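Local structure of probable dipeptidase (Pseudomonas aeruginosa, 3B40) at residues 203-213 with 225-235; 236-246 with 267-275. The protein probably acts as a metallodipeptidase of the membrane dipeptidase (M19) family, hydrolysing dipeptides. The protein carries 11 engineered substitutions. All coordinates share one frame; numbering follows the deposited sequence.

Contact 1. Residues 203-213 with 225-235; sequences NDLGVIIDVSQ and LSRAPIVASHS
Asp-204 and Arg-227 form the salt bridge at one end of this contact: NH1 and NH2 of the arginine both point end-on at a single oxygen, OD1, with NH2 to OD1 the shorter at 2.8 Å. OD1 lies in the guanidinium plane, and Asn-203 CB sits over one guanidinium face. Glu-200 gives Arg-227 a second carboxylate partner. The Asn-203 amide clasps the chain just after helix 216-225: OD1 accepts from Arg-227 N at 2.8 Å, the donor standing above the carbonyl plane, while ND2 donates to Ser-226 OG.

At the other end Asp-210, with CG anti to its backbone N (chi1 178°), turns OD1 toward two backbone amides. Ser-212 N, closing an Asx turn, and Ser-233 N at 2.9 Å approach from opposite faces of the carboxylate. Ser-212 OG accepts from His-234 N and shares a 2.7 Å bond with Ser-235 OG. Gln-213 NE2 reaches His-234 NE2 from a position tilted off the ring plane, and its OE1 binds Arg-176.

Between these ends the strands pair in parallel through Val-231 N to Ile-209 O and Val-211 N to Val-231 O. Ile-208 CG2 packs on Val-231 CG2 at 3.7 Å, and Val-211 CG1 meets Ile-230 CD1. Helix 216-225 joins the strands as a beta-alpha-beta crossover, the repeating element of a TIM barrel.

Contact 2. Residues 236-246 with 267-275; sequences APRALVDIKRN and FPAYLRPLS
Asn-246 and Tyr-270 make the direct hydrogen bond of this contact. Asn-246 ND2 donates to Tyr-270 O at 2.9 Å, in the carbonyl plane and on a lone pair, and the same nitrogen also reaches Val-241 O within its own loop. One amide thus ties the loop to the short, weakly bonded helix 268-271 and to itself.

The Tyr-270 ring lies between two neighbours. Arg-245 CG makes a CH-pi contact over one face, 4.0 Å from the ring centroid, with Phe-267 CD2 over the opposite face. The bend at chi2 of Arg-245 (48°) swings the guanidinium past the CE2 edge of the ring, so that Tyr-270 CE2 lies over one guanidinium face, offset toward its rim; the two planes are 57° apart. A water links Arg-245 NH2 to Tyr-270 OH, and NH2 also binds His-234 O.

Apolar contacts fill the rest. Val-241 CG2 presses on the backbone of residues 270-273, 3.4 Å from Tyr-270 O and 3.7 Å from Pro-273 CD. Ile-243 CD1 touches Tyr-270 CD1, and Ala-236 CB meets Leu-271 CD2.

The chemistry is therefore chiefly dispersion and CH-pi contact, with one well-oriented hydrogen bond from a side-chain amide fixing how the loop sits against the helix.

The two contacts follow one another along the chain: contact 1 ends with strand 230-235, and residue 236 opens contact 2 directly. Their centres are about 22 Å apart, yet they meet where the strand gives way to the loop and Arg-245 reaches back to the end of the strand. Contact 1 belongs to the parallel sheet, within one beta-alpha-beta unit. Contact 2 joins the loop after strand 230-235 to the short helix that follows the next strand, 261-265. Together they illustrate how a TIM-barrel protein pairs neighbouring strands and packs together the loops that leave their C-terminal ends, the end where such folds usually place their active sites.

Contact 1. Residues 203-213 with 225-235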
loop_
_atom_site.group_PDB
_atom_site.type_symbol
_atom_site.label_atom_id
_atom_site.label_comp_id
_atom_site.label_asym_id
_atom_site.label_seq_id
_atom_site.Cartn_x
_atom_site.Cartn_y
_atom_site.Cartn_z
ATOM N N ASN A 203 -19.721 2.797 -0.724
ATOM C CA ASN A 203 -20.274 3.892 0.082
ATOM C C ASN A 203 -21.387 3.353 0.993
ATOM O O ASN A 203 -21.399 3.664 2.207
ATOM C CB ASN A 203 -20.856 5.009 -0.802
ATOM C CG ASN A 203 -19.811 5.966 -1.376
ATOM O OD1 ASN A 203 -20.170 6.801 -2.201
ATOM N ND2 ASN A 203 -18.533 5.850 -0.972
ATOM N N ASP A 204 -22.317 2.568 0.414
ATOM C CA ASP A 204 -23.463 1.994 1.132
ATOM C C ASP A 204 -23.016 1.070 2.257
ATOM O O ASP A 204 -23.598 1.068 3.332
ATOM C CB ASP A 204 -24.386 1.166 0.195
ATOM C CG ASP A 204 -25.162 2.028 -0.784
ATOM O OD1 ASP A 204 -25.239 3.250 -0.549
ATOM O OD2 ASP A 204 -25.653 1.502 -1.830
ATOM N N LEU A 205 -22.022 0.236 1.970
ATOM C CA LEU A 205 -21.457 -0.670 2.946
ATOM C C LEU A 205 -20.626 -0.005 4.055
ATOM O O LEU A 205 -20.319 -0.646 5.049
ATOM C CB LEU A 205 -20.616 -1.730 2.224
ATOM C CG LEU A 205 -21.401 -2.797 1.477
ATOM C CD1 LEU A 205 -20.465 -3.659 0.667
ATOM C CD2 LEU A 205 -22.253 -3.658 2.444
ATOM N N GLY A 206 -20.264 1.266 3.893
ATOM C CA GLY A 206 -19.373 1.916 4.871
ATOM C C GLY A 206 -17.949 1.363 4.837
ATOM O O GLY A 206 -17.300 1.203 5.885
ATOM N N VAL A 207 -17.446 1.109 3.633
ATOM C CA VAL A 207 -16.093 0.579 3.414
ATOM C C VAL A 207 -15.271 1.687 2.798
ATOM O O VAL A 207 -15.747 2.356 1.869
ATOM C CB VAL A 207 -16.110 -0.665 2.479
ATOM C CG1 VAL A 207 -14.672 -1.057 2.027
ATOM C CG2 VAL A 207 -16.755 -1.801 3.180
ATOM N N ILE A 208 -14.068 1.912 3.341
ATOM C CA ILE A 208 -13.206 2.978 2.859
ATOM C C ILE A 208 -12.748 2.608 1.452
ATOM O O ILE A 208 -12.227 1.502 1.244
ATOM C CB ILE A 208 -11.937 3.178 3.746
ATOM C CG1 ILE A 208 -12.294 3.516 5.204
ATOM C CG2 ILE A 208 -11.048 4.305 3.166
ATOM C CD1 ILE A 208 -11.161 3.205 6.203
ATOM N N ILE A 209 -12.951 3.509 0.500
ATOM C CA ILE A 209 -12.357 3.336 -0.838
ATOM C C ILE A 209 -10.897 3.786 -0.880
ATOM O O ILE A 209 -10.577 4.927 -0.503
ATOM C CB ILE A 209 -13.160 4.069 -1.947
ATOM C CG1 ILE A 209 -14.607 3.545 -2.010
ATOM C CG2 ILE A 209 -12.403 3.916 -3.333
ATOM C CD1 ILE A 209 -15.590 4.488 -2.710
ATOM N N ASP A 210 -10.029 2.890 -1.354
ATOM C CA ASP A 210 -8.572 3.109 -1.429
ATOM C C ASP A 210 -8.150 3.304 -2.895
ATOM O O ASP A 210 -8.396 2.432 -3.733
ATOM C CB ASP A 210 -7.859 1.909 -0.795
ATOM C CG ASP A 210 -6.333 1.995 -0.864
ATOM O OD1 ASP A 210 -5.763 3.051 -1.236
ATOM O OD2 ASP A 210 -5.706 0.962 -0.535
ATOM N N VAL A 211 -7.561 4.464 -3.202
ATOM C CA VAL A 211 -7.206 4.779 -4.559
ATOM C C VAL A 211 -5.730 4.533 -4.916
ATOM O O VAL A 211 -5.359 4.730 -6.060
ATOM C CB VAL A 211 -7.625 6.236 -4.963
ATOM C CG1 VAL A 211 -9.132 6.432 -4.724
ATOM C CG2 VAL A 211 -6.804 7.251 -4.192
ATOM N N SER A 212 -4.904 4.095 -3.968
ATOM C CA SER A 212 -3.501 3.782 -4.301
ATOM C C SER A 212 -3.504 2.659 -5.345
ATOM O O SER A 212 -4.282 1.728 -5.195
ATOM C CB SER A 212 -2.711 3.351 -3.057
ATOM O OG SER A 212 -2.397 4.479 -2.250
ATOM N N GLN A 213 -2.672 2.792 -6.396
ATOM C CA GLN A 213 -2.483 1.794 -7.481
ATOM C C GLN A 213 -3.400 2.011 -8.714
ATOM O O GLN A 213 -3.124 1.503 -9.803
ATOM C CB GLN A 213 -2.602 0.343 -6.981
ATOM C CG GLN A 213 -1.692 -0.094 -5.763
ATOM C CD GLN A 213 -0.421 -0.827 -6.122
ATOM O OE1 GLN A 213 -0.134 -1.065 -7.299
ATOM N NE2 GLN A 213 0.373 -1.218 -5.080
ATOM N N LEU A 225 -17.690 10.242 -7.841
ATOM C CA LEU A 225 -18.767 9.343 -7.518
ATOM C C LEU A 225 -18.914 9.062 -6.017
ATOM O O LEU A 225 -20.018 8.718 -5.571
ATOM C CB LEU A 225 -18.588 8.036 -8.297
ATOM C CG LEU A 225 -18.810 8.100 -9.806
ATOM C CD1 LEU A 225 -18.432 6.757 -10.432
ATOM C CD2 LEU A 225 -20.238 8.451 -10.122
ATOM N N SER A 226 -17.833 9.221 -5.235
ATOM C CA SER A 226 -17.914 8.888 -3.794
ATOM C C SER A 226 -18.622 9.949 -2.926
ATOM O O SER A 226 -18.312 11.121 -3.009
ATOM C CB SER A 226 -16.529 8.609 -3.228
ATOM O OG SER A 226 -16.622 8.222 -1.857
ATOM N N ARG A 227 -19.564 9.531 -2.080
ATOM C CA ARG A 227 -20.140 10.471 -1.105
ATOM C C ARG A 227 -19.369 10.506 0.237
ATOM O O ARG A 227 -19.762 11.223 1.174
ATOM C CB ARG A 227 -21.614 10.177 -0.871
ATOM C CG ARG A 227 -21.885 8.867 -0.170
ATOM C CD ARG A 227 -23.388 8.684 0.131
ATOM N NE ARG A 227 -23.627 7.465 0.915
ATOM C CZ ARG A 227 -24.106 6.328 0.402
ATOM N NH1 ARG A 227 -24.410 6.262 -0.888
ATOM N NH2 ARG A 227 -24.302 5.266 1.190
ATOM N N ALA A 228 -18.272 9.759 0.309
ATOM C CA ALA A 228 -17.547 9.537 1.567
ATOM C C ALA A 228 -16.052 9.749 1.362
ATOM O O ALA A 228 -15.594 9.646 0.211
ATOM C CB ALA A 228 -17.804 8.113 2.082
ATOM N N PRO A 229 -15.302 10.093 2.448
ATOM C CA PRO A 229 -13.830 10.203 2.356
ATOM C C PRO A 229 -13.168 9.031 1.648
ATOM O O PRO A 229 -13.587 7.878 1.800
ATOM C CB PRO A 229 -13.382 10.307 3.823
ATOM C CG PRO A 229 -14.617 11.064 4.484
ATOM C CD PRO A 229 -15.795 10.448 3.802
ATOM N N ILE A 230 -12.173 9.357 0.827
ATOM C CA ILE A 230 -11.372 8.342 0.166
ATOM C C ILE A 230 -9.933 8.447 0.661
ATOM O O ILE A 230 -9.526 9.486 1.219
ATOM C CB ILE A 230 -11.487 8.409 -1.401
ATOM C CG1 ILE A 230 -10.882 9.687 -1.984
ATOM C CG2 ILE A 230 -13.030 8.266 -1.852
ATOM C CD1 ILE A 230 -10.746 9.652 -3.547
ATOM N N VAL A 231 -9.176 7.380 0.467
ATOM C CA VAL A 231 -7.841 7.285 1.018
ATOM C C VAL A 231 -6.889 6.762 -0.055
ATOM O O VAL A 231 -7.292 6.026 -0.956
ATOM C CB VAL A 231 -7.880 6.356 2.308
ATOM C CG1 VAL A 231 -6.515 5.880 2.718
ATOM C CG2 VAL A 231 -8.616 7.121 3.499
ATOM N N ALA A 232 -5.633 7.175 0.007
ATOM C CA ALA A 232 -4.593 6.500 -0.720
ATOM C C ALA A 232 -3.739 5.793 0.357
ATOM O O ALA A 232 -2.975 6.460 1.056
ATOM C CB ALA A 232 -3.751 7.514 -1.510
ATOM N N SER A 233 -3.875 4.469 0.468
ATOM C CA SER A 233 -3.314 3.720 1.590
ATOM C C SER A 233 -1.769 3.576 1.511
ATOM O O SER A 233 -1.117 3.341 2.527
ATOM C CB SER A 233 -3.984 2.345 1.682
ATOM O OG SER A 233 -3.560 1.543 0.584
ATOM N N HIS A 234 -1.197 3.735 0.308
ATOM C CA HIS A 234 0.257 3.719 0.129
ATOM C C HIS A 234 0.616 4.400 -1.175
ATOM O O HIS A 234 0.654 3.727 -2.237
ATOM C CB HIS A 234 0.838 2.283 0.184
ATOM C CG HIS A 234 0.207 1.298 -0.772
ATOM N ND1 HIS A 234 -1.155 1.171 -0.933
ATOM C CD2 HIS A 234 0.761 0.343 -1.564
ATOM C CE1 HIS A 234 -1.416 0.197 -1.793
ATOM N NE2 HIS A 234 -0.272 -0.332 -2.180
ATOM N N SER A 235 0.848 5.713 -1.102
ATOM C CA SER A 235 1.226 6.530 -2.280
ATOM C C SER A 235 2.287 7.580 -1.903
ATOM O O SER A 235 2.380 7.943 -0.737
ATOM C CB SER A 235 -0.018 7.227 -2.857
ATOM O OG SER A 235 -0.854 6.310 -3.565
HETATM O O HOH W 1 -22.809 7.238 -3.041
HETATM O O HOH W 2 -14.711 5.715 0.665
#

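Contact 2. Residues 236-246 with 267-275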
loop_
_atom_site.group_PDB
_atom_site.type_symbol
_atom_site.label_atom_id
_atom_site.label_comp_id
_atom_site.label_asym_id
_atom_site.label_seq_id
_atom_site.Cartn_x
_atom_site.Cartn_y
_atom_site.Cartn_z
ATOM N N ALA A 236 3.090 8.048 -2.869
ATOM C CA ALA A 236 4.054 9.156 -2.659
ATOM C C ALA A 236 3.821 10.229 -3.760
ATOM O O ALA A 236 3.118 9.929 -4.754
ATOM C CB ALA A 236 5.508 8.628 -2.696
ATOM N N PRO A 237 4.344 11.478 -3.573
ATOM C CA PRO A 237 4.183 12.543 -4.598
ATOM C C PRO A 237 5.030 12.432 -5.859
ATOM O O PRO A 237 6.241 12.097 -5.800
ATOM C CB PRO A 237 4.580 13.854 -3.849
ATOM C CG PRO A 237 4.663 13.462 -2.349
ATOM C CD PRO A 237 5.006 11.987 -2.352
ATOM N N ARG A 238 4.447 12.837 -6.990
ATOM C CA ARG A 238 5.245 12.887 -8.206
ATOM C C ARG A 238 6.368 13.924 -8.151
ATOM O O ARG A 238 7.358 13.813 -8.878
ATOM C CB ARG A 238 4.372 13.171 -9.407
ATOM C CG ARG A 238 3.465 12.047 -9.742
ATOM C CD ARG A 238 3.510 11.904 -11.200
ATOM N NE ARG A 238 2.214 11.585 -11.725
ATOM C CZ ARG A 238 1.965 11.502 -13.027
ATOM N NH1 ARG A 238 0.748 11.193 -13.439
ATOM N NH2 ARG A 238 2.936 11.715 -13.908
ATOM N N ALA A 239 6.200 14.931 -7.300
ATOM C CA ALA A 239 7.210 15.969 -7.119
ATOM C C ALA A 239 8.550 15.364 -6.691
ATOM O O ALA A 239 9.575 15.923 -6.971
ATOM C CB ALA A 239 6.759 16.968 -6.102
ATOM N N LEU A 240 8.508 14.225 -6.006
ATOM C CA LEU A 240 9.714 13.467 -5.675
ATOM C C LEU A 240 10.218 12.555 -6.790
ATOM O O LEU A 240 11.394 12.576 -7.125
ATOM C CB LEU A 240 9.543 12.684 -4.368
ATOM C CG LEU A 240 9.606 13.657 -3.157
ATOM C CD1 LEU A 240 8.223 14.281 -2.871
ATOM C CD2 LEU A 240 10.193 12.985 -1.914
ATOM N N VAL A 241 9.338 11.731 -7.332
ATOM C CA VAL A 241 9.696 10.815 -8.410
ATOM C C VAL A 241 8.501 10.875 -9.342
ATOM O O VAL A 241 7.324 10.699 -8.935
ATOM C CB VAL A 241 9.952 9.377 -7.913
ATOM C CG1 VAL A 241 10.247 8.414 -9.101
ATOM C CG2 VAL A 241 11.117 9.344 -6.902
ATOM N N ASP A 242 8.807 11.198 -10.584
ATOM C CA ASP A 242 7.781 11.458 -11.565
ATOM C C ASP A 242 7.450 10.151 -12.285
ATOM O O ASP A 242 7.948 9.854 -13.362
ATOM C CB ASP A 242 8.239 12.594 -12.500
ATOM C CG ASP A 242 7.113 13.124 -13.379
ATOM O OD1 ASP A 242 5.917 12.941 -13.051
ATOM O OD2 ASP A 242 7.432 13.696 -14.433
ATOM N N ILE A 243 6.592 9.356 -11.652
ATOM C CA ILE A 243 6.175 8.074 -12.165
ATOM C C ILE A 243 4.655 8.060 -12.022
ATOM O O ILE A 243 4.112 8.740 -11.150
ATOM C CB ILE A 243 6.842 6.874 -11.390
ATOM C CG1 ILE A 243 6.676 7.019 -9.878
ATOM C CG2 ILE A 243 8.325 6.719 -11.764
ATOM C CD1 ILE A 243 7.150 5.722 -9.044
ATOM N N LYS A 244 3.978 7.311 -12.884
ATOM C CA LYS A 244 2.500 7.210 -12.886
ATOM C C LYS A 244 1.933 6.621 -11.614
ATOM O O LYS A 244 0.835 6.999 -11.218
ATOM C CB LYS A 244 2.027 6.424 -14.115
ATOM C CG LYS A 244 2.356 7.210 -15.368
ATOM C CD LYS A 244 1.927 6.614 -16.672
ATOM C CE LYS A 244 2.455 7.608 -17.752
ATOM N NZ LYS A 244 2.036 7.297 -19.140
ATOM N N ARG A 245 2.698 5.725 -10.990
ATOM C CA ARG A 245 2.392 5.157 -9.652
ATOM C C ARG A 245 2.250 6.199 -8.532
ATOM O O ARG A 245 1.474 6.002 -7.588
ATOM C CB ARG A 245 3.424 4.071 -9.275
ATOM C CG ARG A 245 3.171 3.293 -7.912
ATOM C CD ARG A 245 1.746 2.746 -7.692
ATOM N NE ARG A 245 1.678 2.008 -6.391
ATOM C CZ ARG A 245 1.275 2.524 -5.234
ATOM N NH1 ARG A 245 0.809 3.774 -5.159
ATOM N NH2 ARG A 245 1.307 1.771 -4.137
ATOM N N ASN A 246 2.939 7.340 -8.667
ATOM C CA ASN A 246 2.854 8.452 -7.706
ATOM C C ASN A 246 1.721 9.458 -8.040
ATOM O O ASN A 246 1.186 9.436 -9.158
ATOM C CB ASN A 246 4.233 9.149 -7.621
ATOM C CG ASN A 246 5.241 8.361 -6.776
ATOM O OD1 ASN A 246 4.894 7.339 -6.185
ATOM N ND2 ASN A 246 6.469 8.893 -6.629
ATOM N N PHE A 267 8.348 3.578 0.339
ATOM C CA PHE A 267 8.800 2.719 -0.756
ATOM C C PHE A 267 9.963 3.412 -1.470
ATOM O O PHE A 267 9.771 4.464 -2.119
ATOM C CB PHE A 267 7.668 2.343 -1.727
ATOM C CG PHE A 267 8.018 1.187 -2.615
ATOM C CD1 PHE A 267 7.587 -0.101 -2.310
ATOM C CD2 PHE A 267 8.815 1.374 -3.734
ATOM C CE1 PHE A 267 7.939 -1.173 -3.101
ATOM C CE2 PHE A 267 9.169 0.305 -4.547
ATOM C CZ PHE A 267 8.731 -0.976 -4.229
ATOM N N PRO A 268 11.189 2.896 -1.263
ATOM C CA PRO A 268 12.382 3.680 -1.636
ATOM C C PRO A 268 12.361 4.262 -3.064
ATOM O O PRO A 268 12.583 5.469 -3.240
ATOM C CB PRO A 268 13.553 2.704 -1.420
ATOM C CG PRO A 268 12.996 1.452 -0.947
ATOM C CD PRO A 268 11.549 1.633 -0.595
ATOM N N ALA A 269 12.070 3.438 -4.068
ATOM C CA ALA A 269 12.080 3.917 -5.467
ATOM C C ALA A 269 10.981 4.910 -5.837
ATOM O O ALA A 269 11.026 5.493 -6.934
ATOM C CB ALA A 269 12.066 2.728 -6.473
ATOM N N TYR A 270 9.992 5.101 -4.965
ATOM C CA TYR A 270 8.952 6.086 -5.229
ATOM C C TYR A 270 9.348 7.407 -4.559
ATOM O O TYR A 270 8.642 8.428 -4.720
ATOM C CB TYR A 270 7.572 5.692 -4.675
ATOM C CG TYR A 270 6.913 4.364 -5.071
ATOM C CD1 TYR A 270 7.328 3.611 -6.173
ATOM C CD2 TYR A 270 5.821 3.885 -4.314
ATOM C CE1 TYR A 270 6.695 2.377 -6.482
ATOM C CE2 TYR A 270 5.169 2.671 -4.624
ATOM C CZ TYR A 270 5.624 1.926 -5.692
ATOM O OH TYR A 270 4.973 0.752 -5.976
ATOM N N LEU A 271 10.466 7.384 -3.821
ATOM C CA LEU A 271 10.907 8.523 -3.008
ATOM C C LEU A 271 12.201 9.154 -3.503
ATOM O O LEU A 271 12.421 10.347 -3.322
ATOM C CB LEU A 271 11.080 8.112 -1.540
ATOM C CG LEU A 271 9.836 7.648 -0.783
ATOM C CD1 LEU A 271 10.255 6.972 0.544
ATOM C CD2 LEU A 271 8.849 8.800 -0.552
ATOM N N ARG A 272 13.071 8.330 -4.076
ATOM C CA ARG A 272 14.299 8.797 -4.709
ATOM C C ARG A 272 14.392 8.279 -6.156
ATOM O O ARG A 272 14.301 7.067 -6.360
ATOM C CB ARG A 272 15.499 8.284 -3.924
ATOM C CG ARG A 272 16.829 8.725 -4.508
ATOM C CD ARG A 272 17.996 8.030 -3.827
ATOM N NE ARG A 272 18.246 8.581 -2.509
ATOM C CZ ARG A 272 19.167 8.114 -1.674
ATOM N NH1 ARG A 272 19.911 7.087 -2.048
ATOM N NH2 ARG A 272 19.331 8.660 -0.463
ATOM N N PRO A 273 14.589 9.185 -7.146
ATOM C CA PRO A 273 14.815 8.780 -8.544
ATOM C C PRO A 273 16.067 7.885 -8.670
ATOM O O PRO A 273 17.039 8.113 -7.973
ATOM C CB PRO A 273 15.041 10.109 -9.291
ATOM C CG PRO A 273 14.607 11.194 -8.363
ATOM C CD PRO A 273 14.578 10.652 -6.968
ATOM N N LEU A 274 16.030 6.878 -9.536
ATOM C CA LEU A 274 17.155 5.959 -9.692
ATOM C C LEU A 274 18.431 6.710 -10.060
ATOM O O LEU A 274 18.415 7.609 -10.917
ATOM C CB LEU A 274 16.848 4.905 -10.763
ATOM C CG LEU A 274 15.677 3.940 -10.500
ATOM C CD1 LEU A 274 15.449 3.034 -11.718
ATOM C CD2 LEU A 274 15.856 3.087 -9.255
ATOM N N SER A 275 19.520 6.362 -9.377
ATOM C CA SER A 275 20.844 6.946 -9.627
ATOM C C SER A 275 21.356 6.567 -11.009
ATOM O O SER A 275 20.958 5.539 -11.565
ATOM C CB SER A 275 21.840 6.487 -8.569
ATOM O OG SER A 275 22.029 5.084 -8.637
HETATM O O HOH W 3 3.302 -0.210 -4.072
#